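Long-range contacts in dTDP-4-dehydrorhamnose 3,5-epimerase (PDB 6C46), which probably catalyses the epimerisation at C3' and C5' of dTDP-4-dehydro-6-deoxyglucose, a step on the pathway to dTDP-L-rhamnose: residues 61-66 / 169-174; 87-92 / 129-134. One frame throughout, in Å; residues are numbered along the deposited sequence.

Contact 1: 61-66 / 169-174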
loop_
_atom_site.group_PDB
_atom_site.type_symbol
_atom_site.label_atom_id
_atom_site.label_comp_id
_atom_site.label_asym_id
_atom_site.label_seq_id
_atom_site.Cartn_x
_atom_site.Cartn_y
_atom_site.Cartn_z
ATOM N N SER A 61 -2.639 15.311 -5.518
ATOM C CA SER A 61 -3.461 16.408 -6.029
ATOM C C SER A 61 -3.345 17.584 -5.078
ATOM O O SER A 61 -2.951 17.429 -3.916
ATOM C CB SER A 61 -4.941 16.000 -6.179
ATOM O OG SER A 61 -5.065 14.676 -6.672
ATOM N N SER A 62 -3.700 18.767 -5.569
ATOM C CA SER A 62 -3.554 19.987 -4.792
ATOM C C SER A 62 -4.858 20.340 -4.081
ATOM O O SER A 62 -5.921 19.791 -4.381
ATOM C CB SER A 62 -3.107 21.135 -5.693
ATOM O OG SER A 62 -1.932 20.769 -6.382
ATOM N N TYR A 63 -4.754 21.287 -3.134
ATOM C CA TYR A 63 -5.884 21.739 -2.325
ATOM C C TYR A 63 -7.130 21.988 -3.171
ATOM O O TYR A 63 -7.086 22.698 -4.177
ATOM C CB TYR A 63 -5.520 23.036 -1.570
ATOM C CG TYR A 63 -6.751 23.650 -0.955
ATOM C CD1 TYR A 63 -7.302 24.838 -1.450
ATOM C CD2 TYR A 63 -7.408 23.000 0.081
ATOM C CE1 TYR A 63 -8.470 25.369 -0.896
ATOM C CE2 TYR A 63 -8.566 23.511 0.635
ATOM C CZ TYR A 63 -9.097 24.691 0.149
ATOM O OH TYR A 63 -10.252 25.175 0.739
ATOM N N GLY A 64 -8.248 21.415 -2.749
ATOM C CA GLY A 64 -9.525 21.701 -3.375
ATOM C C GLY A 64 -9.869 20.798 -4.535
ATOM O O GLY A 64 -11.029 20.781 -4.975
ATOM N N VAL A 65 -8.904 20.036 -5.037
ATOM C CA VAL A 65 -9.225 19.036 -6.047
ATOM C C VAL A 65 -10.215 18.049 -5.450
ATOM O O VAL A 65 -9.981 17.479 -4.373
ATOM C CB VAL A 65 -7.954 18.351 -6.553
ATOM C CG1 VAL A 65 -8.326 17.095 -7.350
ATOM C CG2 VAL A 65 -7.146 19.363 -7.442
ATOM N N LEU A 66 -11.345 17.878 -6.129
ATOM C CA LEU A 66 -12.424 16.996 -5.693
ATOM C C LEU A 66 -12.701 16.016 -6.823
ATOM O O LEU A 66 -12.961 16.438 -7.952
ATOM C CB LEU A 66 -13.667 17.821 -5.349
ATOM C CG LEU A 66 -14.826 17.169 -4.560
ATOM C CD1 LEU A 66 -15.702 18.250 -3.974
ATOM C CD2 LEU A 66 -15.649 16.219 -5.417
ATOM N N GLU A 169 -17.269 26.125 -1.642
ATOM C CA GLU A 169 -17.565 25.669 -2.998
ATOM C C GLU A 169 -16.683 26.351 -4.036
ATOM O O GLU A 169 -16.299 25.725 -5.029
ATOM C CB GLU A 169 -19.048 25.886 -3.312
ATOM C CG GLU A 169 -19.969 24.994 -2.500
ATOM C CD GLU A 169 -21.437 25.238 -2.797
ATOM O OE1 GLU A 169 -21.756 26.197 -3.533
ATOM O OE2 GLU A 169 -22.270 24.463 -2.294
ATOM N N ALA A 170 -16.350 27.627 -3.827
ATOM C CA ALA A 170 -15.477 28.335 -4.760
ATOM C C ALA A 170 -14.077 27.732 -4.815
ATOM O O ALA A 170 -13.340 27.993 -5.778
ATOM C CB ALA A 170 -15.390 29.813 -4.385
ATOM N N ASP A 171 -13.674 26.977 -3.783
ATOM C CA ASP A 171 -12.353 26.356 -3.759
ATOM C C ASP A 171 -12.293 25.017 -4.485
ATOM O O ASP A 171 -11.186 24.524 -4.732
ATOM C CB ASP A 171 -11.883 26.113 -2.313
ATOM C CG ASP A 171 -11.615 27.391 -1.554
ATOM O OD1 ASP A 171 -11.730 28.464 -2.161
ATOM O OD2 ASP A 171 -11.254 27.317 -0.361
ATOM N N MET A 172 -13.432 24.416 -4.831
ATOM C CA MET A 172 -13.422 23.064 -5.386
ATOM C C MET A 172 -12.974 23.091 -6.843
ATOM O O MET A 172 -13.377 23.960 -7.623
ATOM C CB MET A 172 -14.806 22.426 -5.265
ATOM C CG MET A 172 -15.287 22.295 -3.837
ATOM S SD MET A 172 -17.047 21.887 -3.767
ATOM C CE MET A 172 -17.354 21.916 -1.996
ATOM N N ILE A 173 -12.121 22.137 -7.200
ATOM C CA ILE A 173 -11.608 21.987 -8.556
ATOM C C ILE A 173 -12.101 20.650 -9.098
ATOM O O ILE A 173 -11.725 19.593 -8.578
ATOM C CB ILE A 173 -10.073 22.059 -8.581
ATOM C CG1 ILE A 173 -9.600 23.402 -8.005
ATOM C CG2 ILE A 173 -9.553 21.806 -9.987
ATOM C CD1 ILE A 173 -8.091 23.472 -7.788
ATOM N N LEU A 174 -12.920 20.693 -10.151
ATOM C CA LEU A 174 -13.564 19.499 -10.686
ATOM C C LEU A 174 -13.219 19.307 -12.150
ATOM O O LEU A 174 -13.166 20.275 -12.913
ATOM C CB LEU A 174 -15.085 19.590 -10.559
ATOM C CG LEU A 174 -15.503 19.545 -9.104
ATOM C CD1 LEU A 174 -16.376 20.733 -8.820
ATOM C CD2 LEU A 174 -16.162 18.208 -8.790
HETATM O O HOH W 1 -8.666 25.362 -4.677
#
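The shortest polar bond between 61-66 and 169-174 runs from Tyr63 OH to Asp171 OD2, 2.6 Å long. The carboxylate oxygen lies at the edge of the phenol ring, in its plane, and is met on its anti side; ring and carboxylate planes are turned 72° apart. With CG anti to the backbone N (chi1 169°), the Tyr63 ring reaches across to an aspartate that its own CB does not face. Alongside this bond, a water donates to both Tyr63 O and, at 2.7 Å, Asp171 O, tying together two carbonyls that could not bond directly. Gly64 takes the third position of a type II turn from Ser62 to Val65, with a positive phi, and its CA lies 3.5 Å from Asp171 O. The bare backbone lets the chains close up: Ile173 N donates to Gly64 O at 2.8 Å, from above the carbonyl plane, and Leu66 N to Ile173 O at 3.0 Å, an almost straight bond (173°). Together they make a single bridge, Val65 with Ile173. Beyond it Leu66 splits its branches, CD1 lying 3.9 Å from Met172 SD and CD2 packing against CD2 of Leu174, with all three side chains pointing the same way. Phe156 touches both leucines and Trp165 touches Met172. The contact thus fastens the loop before helix 176-179 to the turn between strands 55-62 and 66-72, where the chain passes from one sheet of the cupin fold to the other, beside Arg31 of the second subunit.

Contact 2: 87-92 / 129-134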
loop_
_atom_site.group_PDB
_atom_site.type_symbol
_atom_site.label_atom_id
_atom_site.label_comp_id
_atom_site.label_asym_id
_atom_site.label_seq_id
_atom_site.Cartn_x
_atom_site.Cartn_y
_atom_site.Cartn_z
ATOM N N GLY A 87 -0.545 14.503 3.782
ATOM C CA GLY A 87 -1.577 15.528 3.799
ATOM C C GLY A 87 -2.875 15.037 4.424
ATOM O O GLY A 87 -2.894 14.152 5.286
ATOM N N ARG A 88 -3.980 15.632 3.978
ATOM C CA ARG A 88 -5.293 15.355 4.543
ATOM C C ARG A 88 -6.330 15.393 3.433
ATOM O O ARG A 88 -6.315 16.311 2.604
ATOM C CB ARG A 88 -5.687 16.406 5.610
ATOM C CG ARG A 88 -4.736 16.597 6.778
ATOM C CD ARG A 88 -5.036 17.961 7.484
ATOM N NE ARG A 88 -6.442 18.052 7.883
ATOM C CZ ARG A 88 -7.219 19.124 7.753
ATOM N NH1 ARG A 88 -6.753 20.255 7.219
ATOM N NH2 ARG A 88 -8.475 19.060 8.180
ATOM N N VAL A 89 -7.255 14.430 3.438
ATOM C CA VAL A 89 -8.396 14.458 2.525
ATOM C C VAL A 89 -9.682 14.196 3.302
ATOM O O VAL A 89 -9.675 13.633 4.401
ATOM C CB VAL A 89 -8.292 13.439 1.374
ATOM C CG1 VAL A 89 -6.994 13.639 0.557
ATOM C CG2 VAL A 89 -8.423 11.991 1.921
ATOM N N TRP A 90 -10.790 14.640 2.716
ATOM C CA TRP A 90 -12.128 14.281 3.178
ATOM C C TRP A 90 -12.694 13.310 2.156
ATOM O O TRP A 90 -12.807 13.643 0.974
ATOM C CB TRP A 90 -13.027 15.511 3.328
ATOM C CG TRP A 90 -14.380 15.197 3.928
ATOM C CD1 TRP A 90 -15.560 15.016 3.263
ATOM C CD2 TRP A 90 -14.669 15.031 5.318
ATOM N NE1 TRP A 90 -16.569 14.742 4.160
ATOM C CE2 TRP A 90 -16.049 14.748 5.428
ATOM C CE3 TRP A 90 -13.894 15.092 6.482
ATOM C CZ2 TRP A 90 -16.674 14.530 6.659
ATOM C CZ3 TRP A 90 -14.519 14.880 7.709
ATOM C CH2 TRP A 90 -15.898 14.601 7.782
ATOM N N ASP A 91 -13.028 12.113 2.604
ATOM C CA ASP A 91 -13.388 11.004 1.737
ATOM C C ASP A 91 -14.848 10.646 1.981
ATOM O O ASP A 91 -15.266 10.560 3.135
ATOM C CB ASP A 91 -12.516 9.801 2.043
ATOM C CG ASP A 91 -12.639 8.734 0.996
ATOM O OD1 ASP A 91 -11.792 8.698 0.069
ATOM O OD2 ASP A 91 -13.610 7.960 1.086
ATOM N N VAL A 92 -15.616 10.410 0.907
ATOM C CA VAL A 92 -17.063 10.179 1.018
ATOM C C VAL A 92 -17.445 8.902 0.280
ATOM O O VAL A 92 -16.971 8.657 -0.832
ATOM C CB VAL A 92 -17.866 11.373 0.446
ATOM C CG1 VAL A 92 -19.349 11.052 0.441
ATOM C CG2 VAL A 92 -17.608 12.645 1.269
ATOM N N PHE A 129 -13.405 11.964 -3.101
ATOM C CA PHE A 129 -12.695 12.657 -2.035
ATOM C C PHE A 129 -12.314 14.060 -2.468
ATOM O O PHE A 129 -12.264 14.369 -3.660
ATOM C CB PHE A 129 -11.452 11.888 -1.592
ATOM C CG PHE A 129 -10.304 11.952 -2.560
ATOM C CD1 PHE A 129 -9.276 12.861 -2.373
ATOM C CD2 PHE A 129 -10.223 11.067 -3.625
ATOM C CE1 PHE A 129 -8.191 12.904 -3.247
ATOM C CE2 PHE A 129 -9.143 11.100 -4.503
ATOM C CZ PHE A 129 -8.126 12.022 -4.317
ATOM N N VAL A 130 -12.031 14.914 -1.473
ATOM C CA VAL A 130 -11.557 16.274 -1.731
ATOM C C VAL A 130 -10.281 16.501 -0.934
ATOM O O VAL A 130 -10.134 15.983 0.178
ATOM C CB VAL A 130 -12.618 17.330 -1.355
ATOM C CG1 VAL A 130 -12.937 17.221 0.127
ATOM C CG2 VAL A 130 -12.130 18.747 -1.703
ATOM N N VAL A 131 -9.335 17.233 -1.518
ATOM C CA VAL A 131 -8.057 17.472 -0.855
ATOM C C VAL A 131 -8.228 18.645 0.095
ATOM O O VAL A 131 -8.627 19.734 -0.323
ATOM C CB VAL A 131 -6.941 17.745 -1.875
ATOM C CG1 VAL A 131 -5.677 18.155 -1.152
ATOM C CG2 VAL A 131 -6.699 16.486 -2.757
ATOM N N LEU A 132 -7.919 18.431 1.369
ATOM C CA LEU A 132 -8.048 19.487 2.371
ATOM C C LEU A 132 -6.760 20.253 2.607
ATOM O O LEU A 132 -6.806 21.412 3.047
ATOM C CB LEU A 132 -8.494 18.880 3.701
ATOM C CG LEU A 132 -9.773 18.063 3.644
ATOM C CD1 LEU A 132 -9.993 17.407 4.997
ATOM C CD2 LEU A 132 -10.938 18.980 3.275
ATOM N N SER A 133 -5.610 19.614 2.391
ATOM C CA SER A 133 -4.315 20.235 2.644
ATOM C C SER A 133 -3.744 20.868 1.374
ATOM O O SER A 133 -4.338 20.805 0.299
ATOM C CB SER A 133 -3.369 19.199 3.229
ATOM O OG SER A 133 -3.491 18.001 2.485
ATOM N N GLU A 134 -2.561 21.477 1.490
ATOM C CA GLU A 134 -1.965 22.126 0.324
ATOM C C GLU A 134 -1.829 21.140 -0.836
ATOM O O GLU A 134 -2.180 21.454 -1.978
ATOM C CB GLU A 134 -0.606 22.727 0.704
ATOM C CG GLU A 134 -0.022 23.667 -0.327
ATOM C CD GLU A 134 1.237 24.398 0.175
ATOM O OE1 GLU A 134 1.582 24.257 1.372
ATOM O OE2 GLU A 134 1.873 25.118 -0.633
#
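Trp90 and Val130 exchange a pair of backbone hydrogen bonds, Trp90 N to Val130 O and Val130 N to Trp90 O, each 2.9 Å, which makes them the hydrogen-bonded pair of two antiparallel strands. Their side chains share one face, where Val130 CG1 comes within 3.6 Å of Trp90 CB. Leu132 extends this patch, its CD1 lying over the backbone between Val89 and Trp90, while its CB sits 4.1 Å above the guanidinium plane of Arg88, toward the rim. On the other face, CG1 of Val89 packs against Phe129 CD1 at 3.8 Å. The ring is placed there by a chi1 of 74°, with CG between the backbone N and the carbonyl carbon. Asp91 OD1 approaches CB of the same phenylalanine, its carboxylate nearly parallel to the ring plane. Past Val131 the pairing changes character: Arg88 O takes a bond from Leu132 N at 2.9 Å and a weak one from Ser133 N, while Arg88 N donates to Ser133 OG at 2.8 Å, so a side-chain hydroxyl takes over from a backbone acceptor. These are neighbouring strands in a sheet of the cupin beta-sandwich, and the Val89 and Phe129 face turns inward to strand 135-142, where Phe129 stacks on Phe138 near the predicted catalytic residues His70 and Tyr140. The Ser133 hydroxyl is also bonded to Thr135 O. In the same outer shell, Glu110 holds the Arg88 guanidinium by a salt bridge, Lys166 makes a cation-pi contact with the Trp90 ring, and His127 NE2 is hydrogen-bonded to Asp91 OD1.

From the N terminus the chain first lays down 61-66, the end of strand 55-62 and the turn into strand 66-72. It then supplies both halves of contact 2: residues 87-92, starting strand 88-95, and 129-134, closing a loop of 36 residues as strand 125-131 ends. Only with 169-174 does contact 1 close its own, wider loop of 102 residues, so contact 2 lies wholly within it. The two meet through the segments 61-66 and 129-134, where Tyr63 N and Glu134 O, and Val65 O and Val131 N, probably form hydrogen bonds. Together they join the loop before helix 176-179, the turn linking the two large sheets, and the paired strands 88-95 and 125-131.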